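Local coordinates for protein VP2 (Primate bocaparvovirus 1, PDB 7L0Y) that self-assembles in sixty copies into the T=1 icosahedral capsid, about 26 nm across, of human bocavirus 1, at residues 398-403 and 415-420; 141-146 and 198-203; 334-339 and 389-394. All coordinates share one frame; numbering follows the deposited sequence.

Interaction 1: residues 398-403 and 415-420; sequences CKKPRA and SIAMDH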
# COMPACT_ATOMS: atom_id res chain seq x y z
N CYS A 398 -8.68 24.83 97.10
CA CYS A 398 -8.29 23.80 98.04
C CYS A 398 -8.41 22.47 97.31
O CYS A 398 -9.16 22.35 96.35
CB CYS A 398 -9.15 23.79 99.29
SG CYS A 398 -8.61 22.59 100.54
N LYS A 399 -7.66 21.48 97.77
CA LYS A 399 -7.77 20.16 97.17
C LYS A 399 -8.92 19.39 97.79
O LYS A 399 -9.08 19.37 99.02
CB LYS A 399 -6.47 19.39 97.34
CG LYS A 399 -6.49 18.05 96.65
CD LYS A 399 -5.19 17.32 96.82
CE LYS A 399 -5.30 15.92 96.27
NZ LYS A 399 -5.61 15.93 94.82
N LYS A 400 -9.74 18.78 96.94
CA LYS A 400 -10.80 17.90 97.41
C LYS A 400 -10.19 16.67 98.05
O LYS A 400 -9.35 16.01 97.43
CB LYS A 400 -11.70 17.46 96.26
CG LYS A 400 -12.43 18.56 95.57
CD LYS A 400 -13.11 18.05 94.32
CE LYS A 400 -13.82 19.17 93.58
NZ LYS A 400 -14.44 18.72 92.32
N PRO A 401 -10.58 16.31 99.27
CA PRO A 401 -10.08 15.06 99.85
C PRO A 401 -10.49 13.88 99.00
O PRO A 401 -11.60 13.84 98.46
CB PRO A 401 -10.75 15.03 101.22
CG PRO A 401 -11.09 16.45 101.52
CD PRO A 401 -11.45 17.04 100.20
N ARG A 402 -9.60 12.90 98.88
CA ARG A 402 -9.96 11.67 98.19
C ARG A 402 -10.82 10.87 99.15
O ARG A 402 -10.37 10.46 100.22
CB ARG A 402 -8.72 10.88 97.79
CG ARG A 402 -7.83 11.50 96.73
CD ARG A 402 -6.68 10.54 96.42
NE ARG A 402 -5.81 11.01 95.35
CZ ARG A 402 -4.74 11.78 95.52
NH1 ARG A 402 -4.37 12.17 96.73
NH2 ARG A 402 -4.02 12.15 94.47
N ALA A 403 -12.07 10.63 98.76
CA ALA A 403 -13.02 9.99 99.63
C ALA A 403 -14.11 9.37 98.78
O ALA A 403 -14.31 9.76 97.63
CB ALA A 403 -13.62 10.97 100.64
N SER A 415 -12.55 29.25 99.03
CA SER A 415 -11.62 28.65 98.10
C SER A 415 -12.30 27.55 97.31
O SER A 415 -13.21 26.88 97.79
CB SER A 415 -10.40 28.10 98.83
OG SER A 415 -10.77 27.05 99.70
N ILE A 416 -11.85 27.36 96.08
CA ILE A 416 -12.48 26.44 95.14
C ILE A 416 -11.93 25.04 95.39
O ILE A 416 -10.73 24.81 95.26
CB ILE A 416 -12.24 26.87 93.69
CG1 ILE A 416 -12.90 28.22 93.44
CG2 ILE A 416 -12.77 25.83 92.73
CD1 ILE A 416 -12.44 28.88 92.19
N ALA A 417 -12.81 24.11 95.74
CA ALA A 417 -12.40 22.72 95.90
C ALA A 417 -12.13 22.13 94.53
O ALA A 417 -12.98 22.18 93.64
CB ALA A 417 -13.48 21.93 96.63
N MET A 418 -10.93 21.58 94.35
CA MET A 418 -10.52 21.01 93.08
C MET A 418 -10.08 19.58 93.29
O MET A 418 -9.48 19.25 94.32
CB MET A 418 -9.38 21.81 92.44
CG MET A 418 -9.79 23.16 91.91
SD MET A 418 -8.40 23.99 91.14
CE MET A 418 -8.15 22.94 89.72
N ASP A 419 -10.38 18.73 92.32
CA ASP A 419 -9.93 17.35 92.37
C ASP A 419 -8.42 17.25 92.19
O ASP A 419 -7.75 16.52 92.93
CB ASP A 419 -10.67 16.53 91.32
CG ASP A 419 -10.56 17.12 89.94
OD1 ASP A 419 -9.75 18.05 89.74
OD2 ASP A 419 -11.30 16.67 89.04
N HIS A 420 -7.87 17.99 91.23
CA HIS A 420 -6.43 18.04 91.00
C HIS A 420 -6.01 19.48 90.83
O HIS A 420 -5.93 20.00 89.71
CB HIS A 420 -6.04 17.20 89.78
CG HIS A 420 -6.40 15.76 89.92
ND1 HIS A 420 -5.75 14.92 90.79
CD2 HIS A 420 -7.35 15.01 89.31
CE1 HIS A 420 -6.28 13.71 90.71
NE2 HIS A 420 -7.25 13.74 89.82

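Interaction 2: residues 141-146 and 198-203; sequences AYPNAS and PFFLLE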
# COMPACT_ATOMS: atom_id res chain seq x y z
N ALA A 141 0.90 12.38 95.04
CA ALA A 141 1.35 11.14 95.64
C ALA A 141 1.95 11.34 97.01
O ALA A 141 2.17 10.37 97.73
CB ALA A 141 2.36 10.47 94.72
N TYR A 142 2.21 12.57 97.39
CA TYR A 142 2.75 12.92 98.68
C TYR A 142 1.79 13.81 99.42
O TYR A 142 0.89 14.41 98.82
CB TYR A 142 4.10 13.63 98.51
CG TYR A 142 5.18 12.75 97.97
CD1 TYR A 142 5.92 11.93 98.80
CD2 TYR A 142 5.47 12.73 96.61
CE1 TYR A 142 6.90 11.13 98.32
CE2 TYR A 142 6.45 11.93 96.12
CZ TYR A 142 7.17 11.13 96.98
OH TYR A 142 8.16 10.31 96.51
N PRO A 143 1.90 13.90 100.75
CA PRO A 143 1.06 14.83 101.50
C PRO A 143 1.16 16.23 100.94
O PRO A 143 2.23 16.67 100.51
CB PRO A 143 1.63 14.75 102.91
CG PRO A 143 2.23 13.41 102.98
CD PRO A 143 2.76 13.10 101.64
N ASN A 144 0.04 16.94 100.92
CA ASN A 144 0.03 18.29 100.39
C ASN A 144 0.96 19.18 101.18
O ASN A 144 1.02 19.11 102.41
CB ASN A 144 -1.38 18.87 100.41
CG ASN A 144 -1.96 18.91 101.79
OD1 ASN A 144 -1.57 18.14 102.66
ND2 ASN A 144 -2.86 19.85 102.02
N ALA A 145 1.71 20.02 100.47
CA ALA A 145 2.64 20.91 101.15
C ALA A 145 1.93 22.10 101.74
O ALA A 145 2.28 22.55 102.83
CB ALA A 145 3.71 21.37 100.17
N SER A 146 0.92 22.60 101.05
CA SER A 146 0.30 23.86 101.40
C SER A 146 -1.13 23.63 101.84
O SER A 146 -1.79 22.67 101.43
CB SER A 146 0.34 24.83 100.22
OG SER A 146 -0.33 26.02 100.55
N PRO A 198 2.28 6.24 108.02
CA PRO A 198 3.13 6.30 106.84
C PRO A 198 4.32 7.21 107.03
O PRO A 198 4.38 8.05 107.93
CB PRO A 198 2.18 6.85 105.77
CG PRO A 198 1.26 7.66 106.51
CD PRO A 198 1.03 6.99 107.82
N PHE A 199 5.28 7.04 106.15
CA PHE A 199 6.45 7.90 106.10
C PHE A 199 6.77 8.18 104.64
O PHE A 199 6.78 7.27 103.82
CB PHE A 199 7.62 7.28 106.84
CG PHE A 199 8.88 8.04 106.70
CD1 PHE A 199 8.92 9.38 107.00
CD2 PHE A 199 10.05 7.40 106.38
CE1 PHE A 199 10.07 10.09 106.88
CE2 PHE A 199 11.22 8.10 106.29
CZ PHE A 199 11.23 9.45 106.54
N PHE A 200 6.98 9.44 104.33
CA PHE A 200 7.16 9.89 102.97
C PHE A 200 8.50 10.57 102.81
O PHE A 200 8.87 11.45 103.59
CB PHE A 200 6.04 10.83 102.55
CG PHE A 200 4.71 10.18 102.52
CD1 PHE A 200 4.31 9.46 101.41
CD2 PHE A 200 3.86 10.27 103.60
CE1 PHE A 200 3.09 8.86 101.38
CE2 PHE A 200 2.64 9.67 103.57
CZ PHE A 200 2.25 8.96 102.46
N LEU A 201 9.22 10.13 101.81
CA LEU A 201 10.50 10.68 101.40
C LEU A 201 10.32 11.19 100.00
O LEU A 201 9.83 10.47 99.13
CB LEU A 201 11.57 9.61 101.42
CG LEU A 201 11.81 9.01 102.79
CD1 LEU A 201 12.68 7.78 102.69
CD2 LEU A 201 12.50 10.06 103.58
N LEU A 202 10.70 12.44 99.75
CA LEU A 202 10.56 12.92 98.39
C LEU A 202 11.56 12.26 97.46
O LEU A 202 11.33 12.21 96.25
CB LEU A 202 10.68 14.44 98.34
CG LEU A 202 9.51 15.28 98.85
CD1 LEU A 202 8.21 14.71 98.34
CD2 LEU A 202 9.46 15.27 100.36
N GLU A 203 12.65 11.72 98.00
CA GLU A 203 13.70 11.02 97.28
C GLU A 203 13.22 9.74 96.64
O GLU A 203 13.93 9.16 95.82
CB GLU A 203 14.86 10.72 98.23
CG GLU A 203 15.62 11.95 98.68
CD GLU A 203 14.88 12.77 99.73
OE1 GLU A 203 13.74 12.42 100.07
OE2 GLU A 203 15.44 13.77 100.20

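Interaction 3: residues 334-339 and 389-394; sequences LQWYQT and PITREN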
# COMPACT_ATOMS: atom_id res chain seq x y z
N LEU A 334 -15.18 35.52 108.76
CA LEU A 334 -13.84 35.25 108.29
C LEU A 334 -12.94 36.43 108.59
O LEU A 334 -13.28 37.58 108.31
CB LEU A 334 -13.87 34.97 106.79
CG LEU A 334 -12.53 34.63 106.13
CD1 LEU A 334 -12.03 33.29 106.63
CD2 LEU A 334 -12.66 34.64 104.62
N GLN A 335 -11.78 36.16 109.18
CA GLN A 335 -10.89 37.23 109.61
C GLN A 335 -9.46 36.76 109.46
O GLN A 335 -9.13 35.61 109.72
CB GLN A 335 -11.20 37.61 111.06
CG GLN A 335 -10.57 38.89 111.53
CD GLN A 335 -11.07 39.28 112.89
OE1 GLN A 335 -11.94 38.62 113.45
NE2 GLN A 335 -10.54 40.36 113.43
N TRP A 336 -8.60 37.67 109.01
CA TRP A 336 -7.20 37.32 108.82
C TRP A 336 -6.35 38.56 109.06
O TRP A 336 -6.87 39.65 109.30
CB TRP A 336 -6.96 36.76 107.41
CG TRP A 336 -7.28 37.72 106.33
CD1 TRP A 336 -6.42 38.56 105.70
CD2 TRP A 336 -8.56 37.96 105.75
NE1 TRP A 336 -7.08 39.30 104.76
CE2 TRP A 336 -8.40 38.95 104.77
CE3 TRP A 336 -9.84 37.43 105.96
CZ2 TRP A 336 -9.46 39.42 104.01
CZ3 TRP A 336 -10.88 37.89 105.21
CH2 TRP A 336 -10.69 38.87 104.24
N TYR A 337 -5.04 38.38 109.00
CA TYR A 337 -4.10 39.48 109.02
C TYR A 337 -3.51 39.67 107.63
O TYR A 337 -3.29 38.70 106.91
CB TYR A 337 -2.97 39.25 110.02
CG TYR A 337 -3.40 39.23 111.46
CD1 TYR A 337 -3.78 40.40 112.09
CD2 TYR A 337 -3.36 38.07 112.21
CE1 TYR A 337 -4.17 40.40 113.40
CE2 TYR A 337 -3.73 38.07 113.53
CZ TYR A 337 -4.14 39.24 114.12
OH TYR A 337 -4.52 39.25 115.43
N GLN A 338 -3.28 40.93 107.26
CA GLN A 338 -2.58 41.22 106.01
C GLN A 338 -1.10 40.91 106.09
O GLN A 338 -0.49 40.65 105.05
CB GLN A 338 -2.77 42.68 105.63
CG GLN A 338 -4.11 42.99 105.03
CD GLN A 338 -4.31 42.26 103.72
OE1 GLN A 338 -3.39 42.16 102.92
NE2 GLN A 338 -5.50 41.74 103.51
N THR A 339 -0.52 40.94 107.27
CA THR A 339 0.91 40.85 107.45
C THR A 339 1.22 39.76 108.47
O THR A 339 0.48 39.59 109.44
CB THR A 339 1.47 42.21 107.91
OG1 THR A 339 1.24 43.18 106.89
CG2 THR A 339 2.95 42.15 108.19
N PRO A 389 -17.99 35.72 99.14
CA PRO A 389 -17.33 36.66 98.24
C PRO A 389 -15.83 36.66 98.50
O PRO A 389 -15.38 36.97 99.60
CB PRO A 389 -17.96 38.00 98.60
CG PRO A 389 -19.23 37.64 99.30
CD PRO A 389 -18.91 36.41 100.06
N ILE A 390 -15.07 36.40 97.48
CA ILE A 390 -13.64 36.27 97.65
C ILE A 390 -12.97 37.58 97.29
O ILE A 390 -13.35 38.26 96.33
CB ILE A 390 -13.07 35.09 96.85
CG1 ILE A 390 -13.42 35.18 95.36
CG2 ILE A 390 -13.53 33.79 97.44
CD1 ILE A 390 -12.29 35.63 94.49
N THR A 391 -11.99 37.96 98.09
CA THR A 391 -11.17 39.13 97.84
C THR A 391 -9.88 38.71 97.15
O THR A 391 -9.63 37.54 96.88
CB THR A 391 -10.87 39.87 99.14
OG1 THR A 391 -10.16 39.00 100.03
CG2 THR A 391 -12.14 40.32 99.80
N ARG A 392 -9.05 39.71 96.88
CA ARG A 392 -7.75 39.45 96.29
C ARG A 392 -6.83 38.73 97.27
O ARG A 392 -5.84 38.12 96.87
CB ARG A 392 -7.18 40.79 95.83
CG ARG A 392 -5.84 40.76 95.21
CD ARG A 392 -5.45 42.15 94.78
NE ARG A 392 -4.05 42.19 94.41
CZ ARG A 392 -3.09 42.49 95.26
NH1 ARG A 392 -3.38 42.78 96.51
NH2 ARG A 392 -1.83 42.50 94.86
N GLU A 393 -7.16 38.77 98.55
CA GLU A 393 -6.33 38.13 99.57
C GLU A 393 -6.80 36.74 99.94
O GLU A 393 -6.26 36.15 100.87
CB GLU A 393 -6.27 39.03 100.80
CG GLU A 393 -5.46 40.29 100.55
CD GLU A 393 -6.24 41.33 99.79
OE1 GLU A 393 -7.43 41.07 99.49
OE2 GLU A 393 -5.67 42.39 99.46
N ASN A 394 -7.80 36.21 99.25
CA ASN A 394 -8.28 34.87 99.54
C ASN A 394 -7.44 33.82 98.82
O ASN A 394 -6.83 34.09 97.78
CB ASN A 394 -9.74 34.73 99.13
CG ASN A 394 -10.66 35.54 100.00
OD1 ASN A 394 -11.34 36.43 99.53
ND2 ASN A 394 -10.72 35.20 101.26

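Interaction 1: residues 398-403 and 415-420
C398 and K399 run alongside A417 and M418 as a short parallel ladder, and this is the tightly packed part of the contact. The backbone of C398 bonds both ways: its N reaches I416 O at 2.8 Å and its O takes M418 N, also at 2.8 Å. One step on, K400 N closes the ladder on M418 O at 2.7 Å, in an almost straight bond (177° at the hydrogen). K400, extended beyond CG, lies across the backbone of the other strand, from M418 O to A417 O, with its CG 3.7 Å from A417 CB. C398 and A417 share one face, where S415 OG lies 3.7 Å from C398 CB; K399 and M418 share the other, and M418 packs there on F222 and C224 of strand 215-232.

Beyond the ladder the contact opens toward solvent at D419 and H420. K399 runs straight out and bends at its last torsion (chi4 61°), which brings NZ to 2.9 Å from D419 O and over one face of the R402 guanidinium, offset toward its rim. K400 NZ stays 5.0 Å from D419 OD2, too far to be a salt bridge. R402 NH1 bonds V518 O of a second subunit.

The arrangement is a two-stranded parallel pair within this chain, in the long loops that decorate the jelly-roll core of parvovirus capsid proteins.

Interaction 2: residues 141-146 and 198-203
Y142 and F200 mark the nearest approach of two loops, the second entering a 3-10 turn at L202, their CA atoms 6.9 Å apart and no backbone hydrogen bond linking the segments, so the side chains do the joining. The Y142 ring is held on several sides. L202 CD1 sits over the centre of one face, 3.5 Å from the ring centroid and only 9° off the normal, a well-centred CH-pi contact. At the edge, in the ring plane, F200 CB comes to 3.9 Å from Y142 CD1. The hydroxyl then fixes the far end: Y142 OH donates to L201 O at 3.1 Å, tilted 16° from the carbonyl plane. F200, with CG anti to its own carbonyl carbon (chi1 -65°), turns a ring face to P143, whose CD lies 3.7 Å from the ring centroid, offset toward the rim, in a second CH-pi contact.

K466 of a second subunit packs on Y142. Within the chain, D137 at the end of strand 132-137 accepts the backbone N-H groups of A141 and Y142. Strand 161-169 ties both loops down, Y167 OH bonding P143 O and Y169 OH bonding F200 N, while L202 also rests on W71 of strand 71-74.

Interaction 3: residues 334-339 and 389-394
W336 meets T391 and E393 by van der Waals packing, and no hydrogen bond crosses between the two segments. The indole is set by chi1 of 61°, with CG between the backbone N and the carbonyl carbon, which swings the ring off strand 335-337 toward the 389-394 loop. Its six-membered part brings CZ2 to 4.1 Å from T391 OG1; its pyrrole side puts NE1 4.1 Å from E393 CB. The E393 carboxylate plane is only 21° from that of the ring, although the two side chains run at about a right angle. Q338 bends at chi2 and lays its amide across the E393 methylenes, CD 3.9 Å from E393 CG, with the amide plane almost perpendicular (86°) to the carboxylate. At the other end of the strand L334 CD2 comes near the N394 amide, whose place in the model is doubtful.

Some of the loop's hydrogen bonds are internal. T391 to N394 form a type I turn, closed by N394 N to T391 O at 3.3 Å, which presents T391 and E393 to W336. T391 OG1 also receives a weak bond from E393 N, 3.4 Å long.

Charge plays its part on the far side from the tryptophan. R392 NH1 and E393 OE2 are 3.8 Å apart, a long salt bridge, and R392 NH2 has a firmer partner in D156.

Strand 335-337 pairs antiparallel with strand 348-350 and W336 stays against I349 there, while R247 of a second subunit packs on the indole and bonds E393 O. The turn lies against helix 79-82, where Y79 pairs with the backbone of N394 and S80 OG bonds R392 O, and R392 reaches on to W88 of helix 85-94.

How the interactions relate
Interactions 1 and 3 adjoin in sequence: the turn at 389-394 leads within four residues into the strand that opens 398-403, yet their centres lie 20 Å apart. Interaction 2 is 17 Å from interaction 1 and 28 Å from interaction 3, centre to centre, and touches neither; its nearest atoms come within about 5 Å of interaction 1. The chain around 141-146 is the common thread. Just before it H140 meets K399 and R402, and just after it P148 packs on C398 and W149 on W336 and N394. All three contacts also touch a second subunit, so they lie at or near subunit interfaces of the capsid.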